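Local coordinates for protein Exo-poly-alpha-D-galacturonosidase (PDB 3JUR) that probably hydrolyses polygalacturonic acid, the backbone of pectin, from its chain ends as a tetrameric exo-acting glycosidase of family 28, at residues Phe69-Ile74 / Gly86-Ile91; Ser130-Gly135 / Lys207-Pro212. All blocks are in the same frame, centred on the assembly; numbering follows the deposited sequence.

Overall arrangement
Contacts 1 and 2 are neighbouring parts of one right-handed parallel beta-helix, the fold of family 28. Their centres lie about 9 Å apart. Strands 87-90 and 132-134 adjoin in the same sheet, so the order across both contacts is 68-75, 87-90, 132-134, 207-209. The backbone of I88 probably bonds to V132 and D134. Both contacts are partly buried, each with one largely apolar buried face. Contact 1 lies about 22 Å from the chain centre, and its side-chain contacts are mainly apolar. Contact 2, about 16 Å from that centre, adds an aspartate-asparagine bond. On the opposite face, that of L70, K89, V132 and D134, K89 of contact 1 forms a salt bridge with D134 of contact 2.

Contact 1 of 2, residues Phe69-Ile74 / Gly86-Ile91; sequences FLTGPI and GTIKFI
The F90 ring presents its edge to the turn after strand 69-71: the G72 carbonyl carbon lies in its plane, and G72 O is 3.5 Å from F90 CD2. I74 CD1 meets F90 CZ obliquely at 3.9 Å, the two side chains crossing at about a right angle. The F69 ring has T87 O at its edge, in plane. Here two parallel strands, 69-71 and 87-90, pair in the beta-helix. Four backbone bonds join them: F69 N to T87 O, K89 N to F69 O, T71 N to K89 O and I91 N to T71 O. The longest is T71 N to K89 O, at 3.2 Å.

F69, T71, I88 and F90 point to the buried face. I74 and I88 meet tip to tip there, CD1 to CG2. Helix 44-57 covers T71 and I74. L70 and K89 lie alongside each other on the other face, with L70 CD2 3.7 Å from K89 CD. The K89 amine goes on to a salt bridge with D134. T71 turns OG1 away from its own N (chi1 174°), and T71 OG1 bonds G72 O at 2.7 Å. The same torsion sets T71 CG2 3.6 Å from I88 CG2.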
ATOM      1  N   PHE D  69      53.331  -3.703  20.651  1.00 23.76           N
ATOM      2  CA  PHE D  69      54.318  -2.651  20.877  1.00 23.62           C
ATOM      3  C   PHE D  69      53.757  -1.512  21.732  1.00 23.63           C
ATOM      4  O   PHE D  69      52.873  -0.766  21.287  1.00 23.78           O
ATOM      5  CB  PHE D  69      54.836  -2.124  19.534  1.00 23.66           C
ATOM      6  CG  PHE D  69      55.648  -3.131  18.765  1.00 23.63           C
ATOM      7  CD1 PHE D  69      57.026  -3.201  18.930  1.00 23.52           C
ATOM      8  CD2 PHE D  69      55.033  -4.018  17.885  1.00 23.55           C
ATOM      9  CE1 PHE D  69      57.784  -4.135  18.222  1.00 23.96           C
ATOM     10  CE2 PHE D  69      55.783  -4.958  17.179  1.00 23.16           C
ATOM     11  CZ  PHE D  69      57.157  -5.013  17.344  1.00 23.43           C
ATOM     12  N   LEU D  70      54.264  -1.402  22.961  1.00 23.29           N
ATOM     13  CA  LEU D  70      53.844  -0.354  23.897  1.00 23.10           C
ATOM     14  C   LEU D  70      54.567   0.946  23.597  1.00 22.72           C
ATOM     15  O   LEU D  70      55.781   0.954  23.421  1.00 22.66           O
ATOM     16  CB  LEU D  70      54.123  -0.760  25.353  1.00 22.96           C
ATOM     17  CG  LEU D  70      53.363  -1.930  25.985  1.00 23.30           C
ATOM     18  CD1 LEU D  70      53.605  -1.953  27.491  1.00 22.50           C
ATOM     19  CD2 LEU D  70      51.871  -1.864  25.691  1.00 22.35           C
ATOM     20  N   THR D  71      53.815   2.040  23.553  1.00 22.34           N
ATOM     21  CA  THR D  71      54.370   3.352  23.233  1.00 22.14           C
ATOM     22  C   THR D  71      53.467   4.486  23.712  1.00 21.96           C
ATOM     23  O   THR D  71      52.256   4.307  23.873  1.00 21.81           O
ATOM     24  CB  THR D  71      54.635   3.517  21.697  1.00 22.06           C
ATOM     25  OG1 THR D  71      55.040   4.861  21.414  1.00 22.13           O
ATOM     26  CG2 THR D  71      53.392   3.200  20.886  1.00 22.24           C
ATOM     27  N   GLY D  72      54.071   5.651  23.937  1.00 21.62           N
ATOM     28  CA  GLY D  72      53.322   6.889  24.092  1.00 21.58           C
ATOM     29  C   GLY D  72      52.929   7.365  22.705  1.00 21.62           C
ATOM     30  O   GLY D  72      53.031   6.602  21.743  1.00 21.51           O
ATOM     31  N   PRO D  73      52.502   8.635  22.579  1.00 21.73           N
ATOM     32  CA  PRO D  73      52.027   9.141  21.290  1.00 21.70           C
ATOM     33  C   PRO D  73      53.098   9.060  20.197  1.00 21.81           C
ATOM     34  O   PRO D  73      54.283   9.207  20.479  1.00 21.81           O
ATOM     35  CB  PRO D  73      51.684  10.604  21.594  1.00 21.79           C
ATOM     36  CG  PRO D  73      52.538  10.952  22.758  1.00 21.45           C
ATOM     37  CD  PRO D  73      52.564   9.705  23.590  1.00 21.53           C
ATOM     38  N   ILE D  74      52.666   8.815  18.965  1.00 22.10           N
ATOM     39  CA  ILE D  74      53.563   8.752  17.810  1.00 22.04           C
ATOM     40  C   ILE D  74      53.381  10.012  16.984  1.00 22.31           C
ATOM     41  O   ILE D  74      52.255  10.350  16.597  1.00 22.05           O
ATOM     42  CB  ILE D  74      53.265   7.505  16.928  1.00 22.00           C
ATOM     43  CG1 ILE D  74      53.613   6.212  17.680  1.00 21.91           C
ATOM     44  CG2 ILE D  74      54.003   7.579  15.589  1.00 21.59           C
ATOM     45  CD1 ILE D  74      52.978   4.967  17.084  1.00 21.85           C
ATOM     46  N   GLY D  86      51.633  -5.757  13.263  1.00 21.39           N
ATOM     47  CA  GLY D  86      51.292  -6.180  14.623  1.00 21.53           C
ATOM     48  C   GLY D  86      50.292  -5.234  15.268  1.00 21.86           C
ATOM     49  O   GLY D  86      49.427  -4.681  14.591  1.00 21.72           O
ATOM     50  N   THR D  87      50.416  -5.059  16.580  1.00 21.91           N
ATOM     51  CA  THR D  87      49.581  -4.143  17.342  1.00 21.68           C
ATOM     52  C   THR D  87      50.445  -3.007  17.888  1.00 22.05           C
ATOM     53  O   THR D  87      51.528  -3.247  18.442  1.00 21.99           O
ATOM     54  CB  THR D  87      48.870  -4.877  18.523  1.00 21.97           C
ATOM     55  OG1 THR D  87      47.979  -5.880  18.012  1.00 21.47           O
ATOM     56  CG2 THR D  87      48.072  -3.900  19.409  1.00 21.59           C
ATOM     57  N   ILE D  88      49.983  -1.773  17.705  1.00 22.03           N
ATOM     58  CA  ILE D  88      50.539  -0.637  18.433  1.00 22.36           C
ATOM     59  C   ILE D  88      49.599  -0.358  19.600  1.00 22.56           C
ATOM     60  O   ILE D  88      48.444   0.038  19.394  1.00 22.35           O
ATOM     61  CB  ILE D  88      50.704   0.630  17.546  1.00 22.51           C
ATOM     62  CG1 ILE D  88      51.667   0.359  16.382  1.00 22.88           C
ATOM     63  CG2 ILE D  88      51.211   1.793  18.385  1.00 21.46           C
ATOM     64  CD1 ILE D  88      51.751   1.479  15.352  1.00 22.95           C
ATOM     65  N   LYS D  89      50.082  -0.603  20.817  1.00 22.66           N
ATOM     66  CA  LYS D  89      49.268  -0.417  22.016  1.00 22.83           C
ATOM     67  C   LYS D  89      49.768   0.787  22.794  1.00 23.05           C
ATOM     68  O   LYS D  89      50.896   0.791  23.304  1.00 22.72           O
ATOM     69  CB  LYS D  89      49.273  -1.675  22.897  1.00 22.96           C
ATOM     70  CG  LYS D  89      48.375  -1.563  24.127  1.00 23.31           C
ATOM     71  CD  LYS D  89      48.353  -2.847  24.959  1.00 24.60           C
ATOM     72  CE  LYS D  89      47.398  -2.723  26.143  1.00 24.46           C
ATOM     73  NZ  LYS D  89      46.021  -2.372  25.684  1.00 25.60           N
ATOM     74  N   PHE D  90      48.920   1.806  22.892  1.00 23.12           N
ATOM     75  CA  PHE D  90      49.308   3.065  23.506  1.00 23.57           C
ATOM     76  C   PHE D  90      49.217   3.025  25.018  1.00 23.84           C
ATOM     77  O   PHE D  90      48.226   2.553  25.570  1.00 24.15           O
ATOM     78  CB  PHE D  90      48.496   4.218  22.919  1.00 23.64           C
ATOM     79  CG  PHE D  90      48.822   4.488  21.487  1.00 24.18           C
ATOM     80  CD1 PHE D  90      48.136   3.830  20.467  1.00 24.37           C
ATOM     81  CD2 PHE D  90      49.845   5.366  21.151  1.00 24.12           C
ATOM     82  CE1 PHE D  90      48.450   4.063  19.139  1.00 24.40           C
ATOM     83  CE2 PHE D  90      50.165   5.605  19.824  1.00 24.19           C
ATOM     84  CZ  PHE D  90      49.470   4.955  18.819  1.00 24.54           C
ATOM     85  N   ILE D  91      50.270   3.501  25.679  1.00 24.16           N
ATOM     86  CA  ILE D  91      50.310   3.549  27.141  1.00 24.37           C
ATOM     87  C   ILE D  91      49.416   4.694  27.645  1.00 24.78           C
ATOM     88  O   ILE D  91      49.667   5.861  27.339  1.00 24.69           O
ATOM     89  CB  ILE D  91      51.758   3.660  27.686  1.00 24.30           C
ATOM     90  CG1 ILE D  91      52.625   2.511  27.142  1.00 23.99           C
ATOM     91  CG2 ILE D  91      51.757   3.648  29.217  1.00 24.34           C
ATOM     92  CD1 ILE D  91      54.132   2.746  27.231  1.00 23.38           C
TER

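Contact 2 of 2, residues Ser130-Gly135 / Lys207-Pro212; sequences SGVLDG and KIINSP
D134 and N210 make the one side-chain hydrogen bond between 130-135 and 207-212. N210 ND2 gives it to D134 OD1 at 2.6 Å, and it is nearly straight (175°). The oxygen lies in the amide plane of N210, but the N210 N-H comes from above the carboxylate plane of D134. The two planes are 48° apart. OD1 also takes the S136 backbone N, and OD2 is taken by K89. With an alanine here in place of the aspartate, K89 would probably lose this charge partner and the N210 amide would be freer to turn.

Backbone bonds pair the strands in parallel. K207 N bonds G131 O, L133 N bonds K207 O at 2.8 Å, I209 N bonds L133 O, and G135 N bonds I209 O.

Apolar contacts lie on both faces. With chi1 at 62°, CG1 of I209 sits between its own N and carbonyl carbon. I209 CD1 then reaches V132 CG1 at 3.8 Å, an apolar contact, and also lies against the carboxylate carbon of D134. On the buried face L133 and I208 lie side by side, L133 CD1 to I208 CG1 at 4.2 Å. F192 touches both.

The pair joins successive coils of the parallel beta-helix. Strand 132-134 also bonds strand 87-90, and strand 207-209 pairs with strand 224-233, where I208 packs on I231.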
ATOM      1  N   SER D 130      47.571  -4.340   8.018  1.00 24.04           N
ATOM      2  CA  SER D 130      46.389  -5.019   8.533  1.00 24.36           C
ATOM      3  C   SER D 130      46.447  -5.232  10.049  1.00 23.97           C
ATOM      4  O   SER D 130      45.739  -6.086  10.588  1.00 24.18           O
ATOM      5  CB  SER D 130      46.213  -6.359   7.826  1.00 24.10           C
ATOM      6  OG  SER D 130      47.318  -7.197   8.125  1.00 25.98           O
ATOM      7  N   GLY D 131      47.269  -4.440  10.728  1.00 23.49           N
ATOM      8  CA  GLY D 131      47.449  -4.571  12.167  1.00 23.12           C
ATOM      9  C   GLY D 131      46.473  -3.734  12.968  1.00 22.87           C
ATOM     10  O   GLY D 131      45.483  -3.243  12.431  1.00 23.48           O
ATOM     11  N   VAL D 132      46.767  -3.556  14.256  1.00 22.40           N
ATOM     12  CA  VAL D 132      45.834  -2.930  15.191  1.00 21.48           C
ATOM     13  C   VAL D 132      46.436  -1.693  15.862  1.00 21.40           C
ATOM     14  O   VAL D 132      47.610  -1.688  16.257  1.00 21.12           O
ATOM     15  CB  VAL D 132      45.374  -3.956  16.271  1.00 21.45           C
ATOM     16  CG1 VAL D 132      44.403  -3.328  17.275  1.00 20.89           C
ATOM     17  CG2 VAL D 132      44.751  -5.188  15.611  1.00 20.98           C
ATOM     18  N   LEU D 133      45.626  -0.647  15.976  1.00 20.86           N
ATOM     19  CA  LEU D 133      45.945   0.489  16.836  1.00 20.54           C
ATOM     20  C   LEU D 133      45.047   0.403  18.068  1.00 20.50           C
ATOM     21  O   LEU D 133      43.816   0.447  17.967  1.00 19.80           O
ATOM     22  CB  LEU D 133      45.759   1.821  16.099  1.00 20.14           C
ATOM     23  CG  LEU D 133      46.435   2.013  14.732  1.00 19.74           C
ATOM     24  CD1 LEU D 133      46.118   3.391  14.183  1.00 19.31           C
ATOM     25  CD2 LEU D 133      47.953   1.792  14.770  1.00 18.94           C
ATOM     26  N   ASP D 134      45.674   0.248  19.228  1.00 20.76           N
ATOM     27  CA  ASP D 134      44.953   0.022  20.481  1.00 21.32           C
ATOM     28  C   ASP D 134      45.222   1.174  21.455  1.00 21.70           C
ATOM     29  O   ASP D 134      46.304   1.269  22.040  1.00 21.51           O
ATOM     30  CB  ASP D 134      45.370  -1.333  21.069  1.00 21.61           C
ATOM     31  CG  ASP D 134      44.711  -1.643  22.406  1.00 22.46           C
ATOM     32  OD1 ASP D 134      43.872  -0.854  22.909  1.00 23.25           O
ATOM     33  OD2 ASP D 134      45.045  -2.707  22.958  1.00 23.25           O
ATOM     34  N   GLY D 135      44.230   2.049  21.608  1.00 21.93           N
ATOM     35  CA  GLY D 135      44.356   3.247  22.436  1.00 22.37           C
ATOM     36  C   GLY D 135      44.333   3.017  23.935  1.00 22.86           C
ATOM     37  O   GLY D 135      44.591   3.947  24.707  1.00 22.99           O
ATOM     38  N   LYS D 207      42.862  -1.897  12.013  1.00 23.98           N
ATOM     39  CA  LYS D 207      41.756  -1.921  12.958  1.00 23.79           C
ATOM     40  C   LYS D 207      42.058  -0.956  14.106  1.00 23.61           C
ATOM     41  O   LYS D 207      43.203  -0.871  14.569  1.00 23.67           O
ATOM     42  CB  LYS D 207      41.541  -3.337  13.506  1.00 23.96           C
ATOM     43  CG  LYS D 207      40.285  -3.479  14.355  1.00 24.97           C
ATOM     44  CD  LYS D 207      40.152  -4.867  14.946  1.00 26.44           C
ATOM     45  CE  LYS D 207      38.824  -5.003  15.656  1.00 27.84           C
ATOM     46  NZ  LYS D 207      38.638  -6.359  16.238  1.00 29.75           N
ATOM     47  N   ILE D 208      41.037  -0.233  14.560  1.00 23.30           N
ATOM     48  CA  ILE D 208      41.175   0.718  15.673  1.00 23.41           C
ATOM     49  C   ILE D 208      40.216   0.380  16.814  1.00 23.06           C
ATOM     50  O   ILE D 208      38.999   0.334  16.613  1.00 22.62           O
ATOM     51  CB  ILE D 208      40.942   2.179  15.215  1.00 23.74           C
ATOM     52  CG1 ILE D 208      41.999   2.592  14.179  1.00 24.33           C
ATOM     53  CG2 ILE D 208      40.962   3.140  16.416  1.00 23.79           C
ATOM     54  CD1 ILE D 208      41.663   3.859  13.439  1.00 24.36           C
ATOM     55  N   ILE D 209      40.789   0.158  18.002  1.00 22.71           N
ATOM     56  CA  ILE D 209      40.063  -0.237  19.220  1.00 22.56           C
ATOM     57  C   ILE D 209      40.416   0.645  20.434  1.00 23.07           C
ATOM     58  O   ILE D 209      41.470   1.309  20.456  1.00 23.06           O
ATOM     59  CB  ILE D 209      40.315  -1.737  19.597  1.00 22.27           C
ATOM     60  CG1 ILE D 209      41.798  -2.001  19.907  1.00 21.38           C
ATOM     61  CG2 ILE D 209      39.830  -2.673  18.492  1.00 22.02           C
ATOM     62  CD1 ILE D 209      42.102  -3.441  20.318  1.00 19.51           C
ATOM     63  N   ASN D 210      39.531   0.639  21.437  1.00 23.04           N
ATOM     64  CA  ASN D 210      39.768   1.293  22.725  1.00 23.12           C
ATOM     65  C   ASN D 210      40.227   2.747  22.563  1.00 23.15           C
ATOM     66  O   ASN D 210      41.270   3.148  23.098  1.00 23.24           O
ATOM     67  CB  ASN D 210      40.795   0.513  23.576  1.00 23.15           C
ATOM     68  CG  ASN D 210      40.482  -0.978  23.691  1.00 23.64           C
ATOM     69  OD1 ASN D 210      39.365  -1.379  24.015  1.00 24.52           O
ATOM     70  ND2 ASN D 210      41.492  -1.804  23.458  1.00 24.98           N
ATOM     71  N   SER D 211      39.447   3.526  21.822  1.00 23.06           N
ATOM     72  CA  SER D 211      39.773   4.925  21.559  1.00 22.52           C
ATOM     73  C   SER D 211      39.406   5.811  22.750  1.00 22.85           C
ATOM     74  O   SER D 211      38.336   5.628  23.351  1.00 22.49           O
ATOM     75  CB  SER D 211      39.054   5.407  20.305  1.00 22.46           C
ATOM     76  OG  SER D 211      39.290   6.785  20.068  1.00 20.79           O
ATOM     77  N   PRO D 212      40.295   6.766  23.101  1.00 22.60           N
ATOM     78  CA  PRO D 212      40.001   7.720  24.174  1.00 22.95           C
ATOM     79  C   PRO D 212      38.730   8.515  23.884  1.00 23.07           C
ATOM     80  O   PRO D 212      37.887   8.687  24.773  1.00 23.03           O
ATOM     81  CB  PRO D 212      41.227   8.640  24.170  1.00 23.06           C
ATOM     82  CG  PRO D 212      42.331   7.764  23.674  1.00 23.00           C
ATOM     83  CD  PRO D 212      41.679   6.899  22.617  1.00 22.63           C
TER